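Local coordinates for tyrosine phosphatase (Orf virus, PDB 5NCR), which acts as a homodimeric tyrosine phosphatase with triple substrate specificity and a catalytic domain of the dual specificity phosphatase family, at residues Arg14-Gly19 / Thr150-Arg155; Leu22-Gly27 / Arg158-Glu163. The protein carries 2 engineered substitutions. All blocks are in the same frame, centred on the assembly; numbering follows the deposited sequence.

Contact 1. Residues Arg14-Gly19 / Thr150-Arg155; sequences RCTRAG and TYYEIR
Tyr151 meets Thr16 along almost its whole length. Its CB lies 4.0 Å from Thr16 CG2, and the same methyl sits 3.7 Å from Tyr151 CD2. With CG anti to the backbone N (chi1 177°), the ring reaches out from the helix and presents one face to Thr16, whose CB makes a CH-pi contact toward the rim. Tyr151 CE2 comes 3.3 Å from Thr16 O, while the phenolic OH lies 2.8 Å from water 1, which accepts the N-H of Ala18. This joins helix 140-158 of the phosphatase domain to the turn that follows helix 7-15, the helix whose Cys15 forms a disulfide with Cys15 of the second subunit. At the same cysteine, Tyr152 OH donates to the backbone O of Cys15 (2.7 Å) in the carbonyl plane, on a lone pair, with a C=O...O angle of 139°. The Tyr152 ring lies over Tyr151 CD2 with one face and also takes a cation-pi contact from Arg14 of the second subunit. Ala18 CB sits over the centre of the Arg155 guanidinium, 3.3 Å from its CZ, while the charge of Arg155 has its partner in Glu163.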
loop_
_atom_site.group_PDB
_atom_site.type_symbol
_atom_site.label_atom_id
_atom_site.label_comp_id
_atom_site.label_asym_id
_atom_site.label_seq_id
_atom_site.Cartn_x
_atom_site.Cartn_y
_atom_site.Cartn_z
ATOM N N ARG B 14 5.286 -2.237 -5.351
ATOM C CA ARG B 14 4.597 -3.489 -5.058
ATOM C C ARG B 14 3.128 -3.242 -4.773
ATOM O O ARG B 14 2.316 -3.998 -5.314
ATOM C CB ARG B 14 5.262 -4.239 -3.890
ATOM C CG ARG B 14 4.943 -5.720 -3.920
ATOM C CD ARG B 14 5.537 -6.465 -2.743
ATOM N NE ARG B 14 4.962 -7.807 -2.620
ATOM C CZ ARG B 14 5.308 -8.689 -1.688
ATOM N NH1 ARG B 14 6.240 -8.386 -0.792
ATOM N NH2 ARG B 14 4.727 -9.881 -1.646
ATOM N N CYS B 15 2.773 -2.229 -3.905
ATOM C CA CYS B 15 1.373 -1.819 -3.617
ATOM C C CYS B 15 0.581 -1.572 -4.917
ATOM O O CYS B 15 -0.624 -1.841 -4.969
ATOM C CB CYS B 15 1.336 -0.561 -2.758
ATOM S SG CYS B 15 1.670 -0.829 -1.003
ATOM N N THR B 16 1.248 -1.014 -5.935
ATOM C CA THR B 16 0.627 -0.646 -7.207
ATOM C C THR B 16 0.831 -1.694 -8.328
ATOM O O THR B 16 0.458 -1.430 -9.489
ATOM C CB THR B 16 1.075 0.761 -7.616
ATOM O OG1 THR B 16 2.497 0.833 -7.686
ATOM C CG2 THR B 16 0.532 1.842 -6.700
ATOM N N ARG B 17 1.410 -2.866 -7.991
ATOM C CA ARG B 17 1.544 -4.012 -8.891
ATOM C C ARG B 17 0.156 -4.695 -8.811
ATOM O O ARG B 17 -0.120 -5.497 -7.920
ATOM C CB ARG B 17 2.667 -4.952 -8.426
ATOM C CG ARG B 17 3.001 -6.064 -9.401
ATOM C CD ARG B 17 4.190 -6.864 -8.928
ATOM N NE ARG B 17 4.597 -7.852 -9.928
ATOM C CZ ARG B 17 4.976 -9.097 -9.650
ATOM N NH1 ARG B 17 4.993 -9.530 -8.395
ATOM N NH2 ARG B 17 5.335 -9.920 -10.627
ATOM N N ALA B 18 -0.743 -4.255 -9.685
ATOM C CA ALA B 18 -2.140 -4.656 -9.708
ATOM C C ALA B 18 -2.430 -5.962 -10.469
ATOM O O ALA B 18 -3.573 -6.441 -10.474
ATOM C CB ALA B 18 -2.985 -3.514 -10.246
ATOM N N GLY B 19 -1.391 -6.536 -11.070
ATOM C CA GLY B 19 -1.531 -7.759 -11.847
ATOM C C GLY B 19 -2.061 -7.443 -13.236
ATOM O O GLY B 19 -2.092 -6.276 -13.643
ATOM N N THR B 150 -4.739 7.342 -5.841
ATOM C CA THR B 150 -4.905 7.930 -7.166
ATOM C C THR B 150 -4.646 6.903 -8.267
ATOM O O THR B 150 -5.375 6.876 -9.246
ATOM C CB THR B 150 -4.014 9.174 -7.300
ATOM O OG1 THR B 150 -4.337 10.043 -6.215
ATOM C CG2 THR B 150 -4.196 9.892 -8.616
ATOM N N TYR B 151 -3.612 6.074 -8.095
ATOM C CA TYR B 151 -3.259 5.024 -9.039
ATOM C C TYR B 151 -4.458 4.053 -9.210
ATOM O O TYR B 151 -4.827 3.732 -10.341
ATOM C CB TYR B 151 -2.020 4.250 -8.549
ATOM C CG TYR B 151 -1.704 3.117 -9.489
ATOM C CD1 TYR B 151 -1.079 3.355 -10.705
ATOM C CD2 TYR B 151 -2.150 1.825 -9.224
ATOM C CE1 TYR B 151 -0.867 2.330 -11.621
ATOM C CE2 TYR B 151 -1.937 0.789 -10.129
ATOM C CZ TYR B 151 -1.307 1.051 -11.331
ATOM O OH TYR B 151 -1.070 0.040 -12.222
ATOM N N TYR B 152 -5.015 3.573 -8.087
ATOM C CA TYR B 152 -6.144 2.628 -8.105
ATOM C C TYR B 152 -7.441 3.293 -8.545
ATOM O O TYR B 152 -8.250 2.654 -9.198
ATOM C CB TYR B 152 -6.277 1.875 -6.787
ATOM C CG TYR B 152 -5.299 0.718 -6.751
ATOM C CD1 TYR B 152 -5.436 -0.363 -7.619
ATOM C CD2 TYR B 152 -4.198 0.737 -5.904
ATOM C CE1 TYR B 152 -4.505 -1.398 -7.643
ATOM C CE2 TYR B 152 -3.266 -0.301 -5.910
ATOM C CZ TYR B 152 -3.430 -1.375 -6.779
ATOM O OH TYR B 152 -2.517 -2.397 -6.858
ATOM N N GLU B 153 -7.581 4.604 -8.282
ATOM C CA GLU B 153 -8.760 5.363 -8.704
ATOM C C GLU B 153 -8.810 5.450 -10.240
ATOM O O GLU B 153 -9.852 5.138 -10.835
ATOM C CB GLU B 153 -8.726 6.751 -8.054
ATOM C CG GLU B 153 -9.977 7.605 -8.209
ATOM C CD GLU B 153 -10.048 8.733 -7.186
ATOM O OE1 GLU B 153 -10.353 9.878 -7.594
ATOM O OE2 GLU B 153 -9.782 8.480 -5.984
ATOM N N ILE B 154 -7.680 5.808 -10.889
ATOM C CA ILE B 154 -7.588 5.931 -12.348
ATOM C C ILE B 154 -7.655 4.549 -12.988
ATOM O O ILE B 154 -8.368 4.384 -13.981
ATOM C CB ILE B 154 -6.349 6.783 -12.815
ATOM C CG1 ILE B 154 -6.440 8.209 -12.229
ATOM C CG2 ILE B 154 -6.265 6.813 -14.380
ATOM C CD1 ILE B 154 -5.133 9.033 -12.268
ATOM N N ARG B 155 -6.949 3.556 -12.405
ATOM C CA ARG B 155 -6.974 2.185 -12.920
ATOM C C ARG B 155 -8.392 1.594 -12.861
ATOM O O ARG B 155 -8.757 0.820 -13.739
ATOM C CB ARG B 155 -6.000 1.264 -12.184
ATOM C CG ARG B 155 -5.561 0.072 -13.005
ATOM C CD ARG B 155 -4.568 -0.761 -12.238
ATOM N NE ARG B 155 -4.042 -1.867 -13.042
ATOM C CZ ARG B 155 -4.586 -3.082 -13.115
ATOM N NH1 ARG B 155 -5.682 -3.370 -12.421
ATOM N NH2 ARG B 155 -4.020 -4.026 -13.861
HETATM O O HOH W 1 0.115 -2.511 -12.168
#

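Contact 2. Residues Leu22-Gly27 / Arg158-Glu163; sequences LALPSG and RGAFLE
The loop between helix 7-15 and strand 29-30 passes here over the end of helix 140-158 and the loop beyond it, and Pro25 and Arg158 carry much of the contact. The arginine chain bends at chi3 (60°), which turns one face of its guanidinium to the proline ring. Pro25 CB lies over this face, offset toward the rim and 3.3 Å from Arg158 NH2. At its outer end Arg158 NH1 donates to Gly27 O (3.0 Å); the acceptor is tilted from the guanidinium plane and the bond is bent at the hydrogen (N-H...O 137°), but the donor lies in the carbonyl plane at a C=O...N angle of 154°. Water 3, in the guanidinium plane at its edge, closes a small ring by accepting from Arg158 NH2 (2.8 Å) and donating to Gly27 O (3.1 Å). Further bonds from NH1 to Thr29 OG1 and from NH2 to Gly115 O hold the group's rotation.

Along the backbone, Gly159 leaves the helix with positive phi, and its CA approaches Ala23 O at 3.3 Å in a CA-H...O contact. Water 2 links the two segments beyond this point, taking the N-H of Leu22 (2.7 Å) and donating a hydrogen bond to Gly159 O. Leu24 CD2 packs on Ala160 CB at 3.8 Å, and Pro25 CD also touches that methyl. Gly115, and Val116 with which Leu162 shares backbone hydrogen bonds, lie between strand 108-111 and helix 118-134, where cysteine-dependent phosphatases carry their phosphate-binding P-loop; the bond from Arg158 NH2 to Gly115 O is consistent with a second-shell position beside that loop.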
loop_
_atom_site.group_PDB
_atom_site.type_symbol
_atom_site.label_atom_id
_atom_site.label_comp_id
_atom_site.label_asym_id
_atom_site.label_seq_id
_atom_site.Cartn_x
_atom_site.Cartn_y
_atom_site.Cartn_z
ATOM N N LEU B 22 -8.022 -6.374 -16.218
ATOM C CA LEU B 22 -9.248 -7.151 -16.386
ATOM C C LEU B 22 -10.239 -6.425 -17.317
ATOM O O LEU B 22 -11.309 -6.946 -17.617
ATOM C CB LEU B 22 -9.856 -7.562 -15.033
ATOM C CG LEU B 22 -8.887 -8.360 -14.111
ATOM C CD1 LEU B 22 -9.490 -8.616 -12.753
ATOM C CD2 LEU B 22 -8.443 -9.657 -14.747
ATOM N N ALA B 23 -9.828 -5.239 -17.806
ATOM C CA ALA B 23 -10.515 -4.410 -18.805
ATOM C C ALA B 23 -9.476 -3.506 -19.459
ATOM O O ALA B 23 -8.448 -3.219 -18.846
ATOM C CB ALA B 23 -11.614 -3.575 -18.172
ATOM N N LEU B 24 -9.700 -3.118 -20.712
ATOM C CA LEU B 24 -8.784 -2.216 -21.402
ATOM C C LEU B 24 -9.457 -0.857 -21.554
ATOM O O LEU B 24 -10.694 -0.815 -21.559
ATOM C CB LEU B 24 -8.306 -2.782 -22.754
ATOM C CG LEU B 24 -7.298 -3.962 -22.696
ATOM C CD1 LEU B 24 -6.733 -4.253 -24.071
ATOM C CD2 LEU B 24 -6.138 -3.695 -21.693
ATOM N N PRO B 25 -8.692 0.264 -21.606
ATOM C CA PRO B 25 -9.333 1.581 -21.761
ATOM C C PRO B 25 -10.278 1.627 -22.962
ATOM O O PRO B 25 -9.959 1.082 -24.016
ATOM C CB PRO B 25 -8.147 2.528 -21.946
ATOM C CG PRO B 25 -7.022 1.852 -21.308
ATOM C CD PRO B 25 -7.220 0.401 -21.570
ATOM N N SER B 26 -11.481 2.180 -22.730
ATOM C CA SER B 26 -12.540 2.351 -23.702
ATOM C C SER B 26 -13.038 3.765 -23.452
ATOM O O SER B 26 -13.732 4.034 -22.457
ATOM C CB SER B 26 -13.668 1.347 -23.503
ATOM O OG SER B 26 -14.759 1.734 -24.325
ATOM N N GLY B 27 -12.473 4.654 -24.244
ATOM C CA GLY B 27 -12.774 6.073 -24.258
ATOM C C GLY B 27 -11.742 6.901 -23.531
ATOM O O GLY B 27 -11.015 6.383 -22.671
ATOM N N ARG B 158 -10.134 2.997 -16.013
ATOM C CA ARG B 158 -9.496 2.654 -17.278
ATOM C C ARG B 158 -9.168 1.184 -17.483
ATOM O O ARG B 158 -8.867 0.787 -18.612
ATOM C CB ARG B 158 -8.243 3.523 -17.440
ATOM C CG ARG B 158 -8.693 4.963 -17.634
ATOM C CD ARG B 158 -7.639 5.907 -18.091
ATOM N NE ARG B 158 -7.030 5.559 -19.375
ATOM C CZ ARG B 158 -7.524 5.827 -20.580
ATOM N NH1 ARG B 158 -8.729 6.380 -20.708
ATOM N NH2 ARG B 158 -6.838 5.509 -21.667
ATOM N N GLY B 159 -9.205 0.397 -16.411
ATOM C CA GLY B 159 -8.921 -1.037 -16.455
ATOM C C GLY B 159 -7.441 -1.326 -16.471
ATOM O O GLY B 159 -6.964 -2.146 -15.687
ATOM N N ALA B 160 -6.715 -0.704 -17.417
ATOM C CA ALA B 160 -5.270 -0.813 -17.533
ATOM C C ALA B 160 -4.736 0.584 -17.445
ATOM O O ALA B 160 -5.212 1.479 -18.164
ATOM C CB ALA B 160 -4.885 -1.429 -18.856
ATOM N N PHE B 161 -3.763 0.787 -16.552
ATOM C CA PHE B 161 -3.184 2.103 -16.331
ATOM C C PHE B 161 -1.824 1.968 -15.705
ATOM O O PHE B 161 -1.716 1.404 -14.619
ATOM C CB PHE B 161 -4.126 2.958 -15.433
ATOM C CG PHE B 161 -3.525 4.270 -14.963
ATOM C CD1 PHE B 161 -3.381 5.340 -15.836
ATOM C CD2 PHE B 161 -3.136 4.439 -13.634
ATOM C CE1 PHE B 161 -2.822 6.552 -15.399
ATOM C CE2 PHE B 161 -2.603 5.656 -13.191
ATOM C CZ PHE B 161 -2.427 6.698 -14.078
ATOM N N LEU B 162 -0.790 2.487 -16.367
ATOM C CA LEU B 162 0.563 2.520 -15.821
ATOM C C LEU B 162 1.039 1.162 -15.273
ATOM O O LEU B 162 1.443 1.029 -14.116
ATOM C CB LEU B 162 0.590 3.639 -14.768
ATOM C CG LEU B 162 1.922 4.138 -14.218
ATOM C CD1 LEU B 162 2.941 4.448 -15.313
ATOM C CD2 LEU B 162 1.670 5.319 -13.330
ATOM N N GLU B 163 0.933 0.147 -16.117
ATOM C CA GLU B 163 1.305 -1.228 -15.823
ATOM C C GLU B 163 2.821 -1.353 -15.832
ATOM O O GLU B 163 3.388 -2.143 -15.077
ATOM C CB GLU B 163 0.645 -2.191 -16.850
ATOM C CG GLU B 163 -0.871 -2.008 -16.996
ATOM C CD GLU B 163 -1.672 -2.229 -15.730
ATOM O OE1 GLU B 163 -1.309 -3.152 -14.976
ATOM O OE2 GLU B 163 -2.632 -1.468 -15.473
HETATM O O HOH W 2 -8.203 -4.364 -14.392
HETATM O O HOH W 3 -8.377 5.503 -23.979
#

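In the fold
Both contacts lay the N-terminal part of the chain, one piece after the other, along helix 140-158 and the loop leading to helix 165-177. Their centres are 11 Å apart, and both are partly buried. Contact 1 is built on tyrosine-ring packing and a direct phenol-carbonyl bond and adjoins the dimer interface; contact 2 touches no other protein chain of the assembly and rests on proline-guanidinium packing, with a more exposed first segment. Both use bridging water. They are joined directly: Arg155 NE forms a salt bridge with Glu163 OE2 at 2.8 Å, Tyr151 OH probably hydrogen-bonds to Phe161 O, and Ile154 packs on the Phe161 ring. Glu163 OE2 also accepts the N-H of Phe161, coupling the salt bridge to the loop.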